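Local atomic coordinates of ADP-ribose pyrophosphatase (Streptococcus suis, PDB entry 3O8S), a protein that probably hydrolyses ADP-ribose, splitting its diphosphate linkage as a member of the Nudix hydrolase family. Residues A[99-102]-A[103-106]; A[129-133]-A[134-138]; A[177-181]-A[182-186]. All coordinates share one frame; numbering follows the deposited sequence.

All three contacts are local turns that lead the chain into a helix, and each has a capping side chain just before it: S105, D132 and T185. Contact 1 joins strand 93-99 to helix 106-118, and contact 2 ends strand 120-132 in a short helical turn; both are partly buried and touch the second subunit, where K135 of one subunit meets S105 of the other. Contact 3 is a surface contact in the loop before helix 186-197, touched by no other chain of the assembly. Contact 1 rests on a beta turn, contact 2 on an asparagine amide and an aspartate cap, contact 3 on a lysine lying over a tyrosine ring; contacts 2 and 3 each have a carbonyl shared by two donors. They meet where N137 reaches L181.

Contact 1: residues A[99-102]-A[103-106]; sequences WCDV and DQSV
D101 and Q104 meet at the two ends of a type I beta turn that reverses the chain after strand 93-99. The backbone bond that closes it runs from Q104 N to D101 O, 3.1 Å long. A second, weak bond joins D103 N to D101 OD1 at 3.5 Å. D101 thus serves the turn twice, its O taking Q104 N and its OD1 taking D103 N weakly. With chi1 at -159°, D101 CG lies across from its own N and beside the carbonyl carbon, which points the carboxylate back at the turn. Q104 NE2 lies 3.5 Å from D101 CG, the carboxylate and amide planes being turned 56° apart, and the two side chains touch here without a hydrogen bond. Buried C100, just before the turn, packs its SG 3.5 Å from Q104 O. Polar links to the surroundings fix the ends: D101 N is bonded to N109 OD1, while S105 OG caps D108 N and also bonds D206 OXT and K135 NZ of the second subunit. V106 opens the helix and packs on L71 and V148. As the sequence indicates, the turn and the capped helix start belong to the first loop and the helix of the loop-helix-loop Nudix box, with Q104 at a position where the family motif usually has glutamate.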
# COMPACT_ATOMS: atom_id res chain seq x y z
N TRP A 99 -10.59 -9.59 -0.74
CA TRP A 99 -10.86 -8.38 0.01
C TRP A 99 -10.40 -8.52 1.44
O TRP A 99 -10.59 -9.57 2.07
CB TRP A 99 -12.33 -7.98 -0.08
CG TRP A 99 -12.69 -7.43 -1.43
CD1 TRP A 99 -12.14 -6.34 -2.04
CD2 TRP A 99 -13.69 -7.94 -2.32
NE1 TRP A 99 -12.74 -6.14 -3.26
CE2 TRP A 99 -13.70 -7.10 -3.46
CE3 TRP A 99 -14.57 -9.03 -2.27
CZ2 TRP A 99 -14.56 -7.31 -4.54
CZ3 TRP A 99 -15.43 -9.25 -3.34
CH2 TRP A 99 -15.43 -8.39 -4.45
N CYS A 100 -9.72 -7.48 1.90
CA CYS A 100 -9.11 -7.42 3.21
C CYS A 100 -10.16 -7.38 4.30
O CYS A 100 -11.03 -6.51 4.30
CB CYS A 100 -8.17 -6.22 3.29
SG CYS A 100 -7.13 -6.19 4.77
N ASP A 101 -10.10 -8.37 5.21
CA ASP A 101 -10.97 -8.47 6.38
C ASP A 101 -10.86 -7.16 7.17
O ASP A 101 -9.75 -6.64 7.34
CB ASP A 101 -10.55 -9.68 7.23
CG ASP A 101 -11.63 -10.17 8.16
OD1 ASP A 101 -11.82 -9.55 9.23
OD2 ASP A 101 -12.27 -11.19 7.83
N VAL A 102 -12.00 -6.60 7.57
CA VAL A 102 -12.11 -5.31 8.25
C VAL A 102 -11.23 -5.25 9.52
O VAL A 102 -10.58 -4.24 9.74
CB VAL A 102 -13.58 -4.92 8.59
CG1 VAL A 102 -13.72 -3.41 8.74
CG2 VAL A 102 -14.55 -5.44 7.53
N ASP A 103 -11.18 -6.33 10.30
CA ASP A 103 -10.42 -6.38 11.56
C ASP A 103 -8.99 -6.88 11.39
O ASP A 103 -8.27 -7.01 12.38
CB ASP A 103 -11.17 -7.24 12.60
CG ASP A 103 -12.54 -6.71 13.00
OD1 ASP A 103 -12.94 -5.64 12.49
OD2 ASP A 103 -13.21 -7.36 13.83
N GLN A 104 -8.55 -7.14 10.15
CA GLN A 104 -7.19 -7.63 9.92
C GLN A 104 -6.37 -6.67 9.09
O GLN A 104 -6.90 -5.97 8.23
CB GLN A 104 -7.21 -9.01 9.28
CG GLN A 104 -7.47 -10.11 10.31
CD GLN A 104 -7.60 -11.46 9.69
OE1 GLN A 104 -6.62 -12.20 9.54
NE2 GLN A 104 -8.83 -11.83 9.35
N SER A 105 -5.05 -6.66 9.35
CA SER A 105 -4.06 -5.89 8.61
C SER A 105 -3.81 -6.56 7.25
O SER A 105 -4.16 -7.72 7.06
CB SER A 105 -2.76 -5.82 9.41
OG SER A 105 -2.04 -7.04 9.36
N VAL A 106 -3.16 -5.84 6.32
CA VAL A 106 -2.82 -6.30 4.97
C VAL A 106 -2.03 -7.62 5.04
O VAL A 106 -2.39 -8.58 4.38
CB VAL A 106 -2.05 -5.20 4.18
CG1 VAL A 106 -1.37 -5.78 2.94
CG2 VAL A 106 -2.99 -4.07 3.78

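Contact 2: residues A[129-133]-A[134-138]; sequences AILDK and HKNNP
L131 CB stands over one face of the N136 side-chain amide, 3.6 Å from N136 ND2, and L131 CD2 lies past its rim. At the edge of the amide, D132 O sits only 5° out of the plane and accepts from N136 ND2 at 2.8 Å in a nearly straight bond (168°). N136 ND2 also bonds D206 OD2, so two acceptors fix the rotation of the amide. The D132 side chain makes a second link: a chi1 of 178° turns its carboxylate away from its own N and brings D132 OD2 up to K135 N in a weak capping bond of 3.2 Å. D132 is thus the N-cap at which strand 120-132 gives way to the short helix 133-136. D132 OD2 also rests against the aliphatic part of K135, 3.3 Å from K135 CG, and lies 3.4 Å from H134 CB. K135 NZ runs on to salt bridges with D206 OXT and with D108 of the second subunit. K133 O takes two backbone donors, one from N136 N and a shorter one of 2.7 Å from N137 N. N137 is the first residue after the helix to leave helical backbone angles. N137 CB packs 3.9 Å from K133 CG, the two side chains crossing at about a right angle, while the buried N137 amide is held by L181 O through ND2 and by Q188 NE2 through OD1.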
# COMPACT_ATOMS: atom_id res chain seq x y z
N ALA A 129 3.31 -3.80 -5.38
CA ALA A 129 2.52 -2.70 -5.91
C ALA A 129 1.22 -2.50 -5.15
O ALA A 129 0.71 -3.47 -4.59
CB ALA A 129 2.20 -2.98 -7.36
N ILE A 130 0.73 -1.25 -5.12
CA ILE A 130 -0.57 -0.79 -4.60
C ILE A 130 -1.23 -0.14 -5.80
O ILE A 130 -0.86 0.96 -6.18
CB ILE A 130 -0.47 0.17 -3.38
CG1 ILE A 130 0.45 -0.38 -2.32
CG2 ILE A 130 -1.84 0.53 -2.81
CD1 ILE A 130 1.45 0.57 -2.01
N LEU A 131 -2.16 -0.85 -6.45
CA LEU A 131 -2.68 -0.36 -7.70
C LEU A 131 -4.16 -0.17 -7.74
O LEU A 131 -4.92 -0.95 -7.20
CB LEU A 131 -2.27 -1.34 -8.83
CG LEU A 131 -0.78 -1.52 -9.09
CD1 LEU A 131 -0.52 -2.78 -9.91
CD2 LEU A 131 -0.16 -0.26 -9.74
N ASP A 132 -4.57 0.85 -8.45
CA ASP A 132 -5.96 1.15 -8.66
C ASP A 132 -6.50 0.19 -9.73
O ASP A 132 -6.00 0.20 -10.86
CB ASP A 132 -6.09 2.62 -9.07
CG ASP A 132 -7.50 3.03 -9.37
OD1 ASP A 132 -8.30 3.13 -8.42
OD2 ASP A 132 -7.80 3.25 -10.55
N LYS A 133 -7.46 -0.68 -9.35
CA LYS A 133 -8.12 -1.65 -10.24
C LYS A 133 -8.58 -1.00 -11.57
O LYS A 133 -8.29 -1.55 -12.63
CB LYS A 133 -9.34 -2.30 -9.55
CG LYS A 133 -9.92 -3.47 -10.34
CD LYS A 133 -11.16 -4.05 -9.70
CE LYS A 133 -11.65 -5.27 -10.44
NZ LYS A 133 -12.96 -5.73 -9.92
N HIS A 134 -9.26 0.16 -11.50
CA HIS A 134 -9.78 0.88 -12.67
C HIS A 134 -8.69 1.21 -13.70
O HIS A 134 -8.95 1.17 -14.90
CB HIS A 134 -10.50 2.17 -12.25
CG HIS A 134 -11.19 2.87 -13.38
ND1 HIS A 134 -10.81 4.15 -13.76
CD2 HIS A 134 -12.20 2.46 -14.18
CE1 HIS A 134 -11.61 4.48 -14.77
NE2 HIS A 134 -12.46 3.49 -15.05
N LYS A 135 -7.46 1.52 -13.23
CA LYS A 135 -6.34 1.89 -14.10
C LYS A 135 -5.54 0.69 -14.60
O LYS A 135 -4.79 0.84 -15.58
CB LYS A 135 -5.39 2.83 -13.34
CG LYS A 135 -5.92 4.25 -13.12
CD LYS A 135 -4.87 5.08 -12.39
CE LYS A 135 -5.42 6.38 -11.87
NZ LYS A 135 -4.33 7.22 -11.31
N ASN A 136 -5.67 -0.49 -13.95
CA ASN A 136 -4.84 -1.66 -14.26
C ASN A 136 -5.57 -2.96 -14.61
O ASN A 136 -4.93 -3.86 -15.16
CB ASN A 136 -3.92 -1.94 -13.05
CG ASN A 136 -2.98 -0.80 -12.75
OD1 ASN A 136 -1.87 -0.71 -13.30
ND2 ASN A 136 -3.42 0.14 -11.92
N ASN A 137 -6.85 -3.11 -14.24
CA ASN A 137 -7.58 -4.38 -14.49
C ASN A 137 -8.91 -4.16 -15.24
O ASN A 137 -9.53 -3.11 -15.06
CB ASN A 137 -7.82 -5.14 -13.17
CG ASN A 137 -6.54 -5.46 -12.44
OD1 ASN A 137 -5.91 -4.59 -11.82
ND2 ASN A 137 -6.08 -6.70 -12.54
N PRO A 138 -9.35 -5.14 -16.09
CA PRO A 138 -10.59 -4.97 -16.89
C PRO A 138 -11.83 -4.48 -16.13
O PRO A 138 -12.41 -5.19 -15.31
CB PRO A 138 -10.83 -6.38 -17.44
CG PRO A 138 -9.50 -6.97 -17.56
CD PRO A 138 -8.67 -6.42 -16.42

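Contact 3: residues A[177-181]-A[182-186]; sequences PPLYL and GKNTA. With EDO (1,2-ethanediol), chain F.
The first torsions of Y180 and K183 lay the lysine chain over the tyrosine ring: chi1 of -166° sets Y180 CG opposite its backbone N, and chi1 of -75° sets K183 CG opposite its carbonyl carbon, with the rest of the lysine fully extended. The methylene arm therefore runs across one face of the tyrosine ring. K183 CD makes a CH-pi contact 3.9 Å from the Y180 ring centroid and 14° off the ring normal, and K183 NZ adds an off-centre cation-pi contact at 4.4 Å from that centroid. G182 N comes to the edge of the same ring, in its plane. The ammonium group has further partners: it forms a salt bridge with E88 and gives a hydrogen bond of 3.1 Å from K183 NZ to O2 of a bound 1,2-ethanediol, which also bonds S94 and R74 and probably came from the crystallisation liquor. Y180 is the centre of an inverse gamma turn, and Y180 O accepts from both K183 N and N184 N, the latter at 3.0 Å. L179 packs on N184 and A186, with L179 CD2 3.6 Å from N184 ND2 and L179 CD1 4.0 Å from A186 N, the side chains of L179 and N184 crossing at about a right angle. N184 is buried and its OD1 takes a bond from L95 N, tying the loop to strand 93-99. The inverse gamma turn at Y180, the two bonds to its carbonyl and the T185 N-cap together lead the loop after strand 167-171 into helix 186-197 of the Nudix domain.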
# COMPACT_ATOMS: atom_id res chain seq x y z
N PRO A 177 -1.95 -20.53 -17.09
CA PRO A 177 -3.28 -21.10 -17.35
C PRO A 177 -4.30 -19.97 -17.59
O PRO A 177 -3.88 -18.80 -17.48
CB PRO A 177 -3.55 -21.90 -16.07
CG PRO A 177 -2.83 -21.14 -15.00
CD PRO A 177 -1.69 -20.40 -15.64
N PRO A 178 -5.60 -20.21 -17.91
CA PRO A 178 -6.52 -19.05 -18.12
C PRO A 178 -6.67 -18.24 -16.84
O PRO A 178 -6.91 -18.81 -15.77
CB PRO A 178 -7.84 -19.68 -18.60
CG PRO A 178 -7.73 -21.13 -18.32
CD PRO A 178 -6.29 -21.50 -18.11
N LEU A 179 -6.49 -16.93 -16.93
CA LEU A 179 -6.48 -16.05 -15.77
C LEU A 179 -7.76 -15.27 -15.56
O LEU A 179 -8.41 -14.86 -16.51
CB LEU A 179 -5.34 -15.02 -15.87
CG LEU A 179 -3.88 -15.50 -15.76
CD1 LEU A 179 -2.94 -14.36 -16.14
CD2 LEU A 179 -3.54 -15.96 -14.34
N TYR A 180 -8.07 -14.99 -14.28
CA TYR A 180 -9.17 -14.11 -13.90
C TYR A 180 -8.52 -12.72 -13.96
O TYR A 180 -7.84 -12.30 -13.01
CB TYR A 180 -9.70 -14.50 -12.49
CG TYR A 180 -11.05 -13.92 -12.07
CD1 TYR A 180 -11.35 -12.58 -12.31
CD2 TYR A 180 -11.96 -14.67 -11.34
CE1 TYR A 180 -12.55 -12.02 -11.87
CE2 TYR A 180 -13.16 -14.12 -10.88
CZ TYR A 180 -13.44 -12.79 -11.14
OH TYR A 180 -14.61 -12.25 -10.68
N LEU A 181 -8.59 -12.07 -15.15
CA LEU A 181 -7.92 -10.81 -15.47
C LEU A 181 -8.32 -9.64 -14.56
O LEU A 181 -7.45 -8.82 -14.24
CB LEU A 181 -8.09 -10.43 -16.95
CG LEU A 181 -7.45 -11.43 -17.95
CD1 LEU A 181 -7.91 -11.17 -19.37
CD2 LEU A 181 -5.91 -11.46 -17.84
N GLY A 182 -9.58 -9.62 -14.09
CA GLY A 182 -10.06 -8.63 -13.13
C GLY A 182 -9.30 -8.70 -11.81
O GLY A 182 -9.18 -7.70 -11.10
N LYS A 183 -8.76 -9.89 -11.48
CA LYS A 183 -7.99 -10.15 -10.27
C LYS A 183 -6.50 -9.95 -10.50
O LYS A 183 -5.84 -9.35 -9.66
CB LYS A 183 -8.26 -11.57 -9.74
CG LYS A 183 -9.61 -11.66 -9.06
CD LYS A 183 -9.92 -13.03 -8.55
CE LYS A 183 -11.23 -12.97 -7.82
NZ LYS A 183 -11.66 -14.31 -7.38
N ASN A 184 -5.97 -10.44 -11.63
CA ASN A 184 -4.55 -10.29 -11.96
C ASN A 184 -4.29 -10.47 -13.45
O ASN A 184 -4.68 -11.47 -14.03
CB ASN A 184 -3.67 -11.30 -11.14
CG ASN A 184 -4.33 -12.66 -10.93
OD1 ASN A 184 -4.64 -13.04 -9.81
ND2 ASN A 184 -4.62 -13.39 -12.00
N THR A 185 -3.60 -9.49 -14.06
CA THR A 185 -3.18 -9.56 -15.46
C THR A 185 -1.82 -10.29 -15.54
O THR A 185 -1.14 -10.42 -14.52
CB THR A 185 -3.06 -8.13 -16.05
OG1 THR A 185 -2.08 -7.43 -15.29
CG2 THR A 185 -4.38 -7.36 -16.07
N ALA A 186 -1.42 -10.72 -16.76
CA ALA A 186 -0.11 -11.36 -17.00
C ALA A 186 1.03 -10.37 -16.65
O ALA A 186 2.04 -10.76 -16.05
CB ALA A 186 -0.02 -11.81 -18.46
C1 EDO F . -9.78 -17.16 -4.85
O1 EDO F . -10.73 -16.51 -3.99
C2 EDO F . -8.63 -16.20 -5.13
O2 EDO F . -8.94 -15.39 -6.27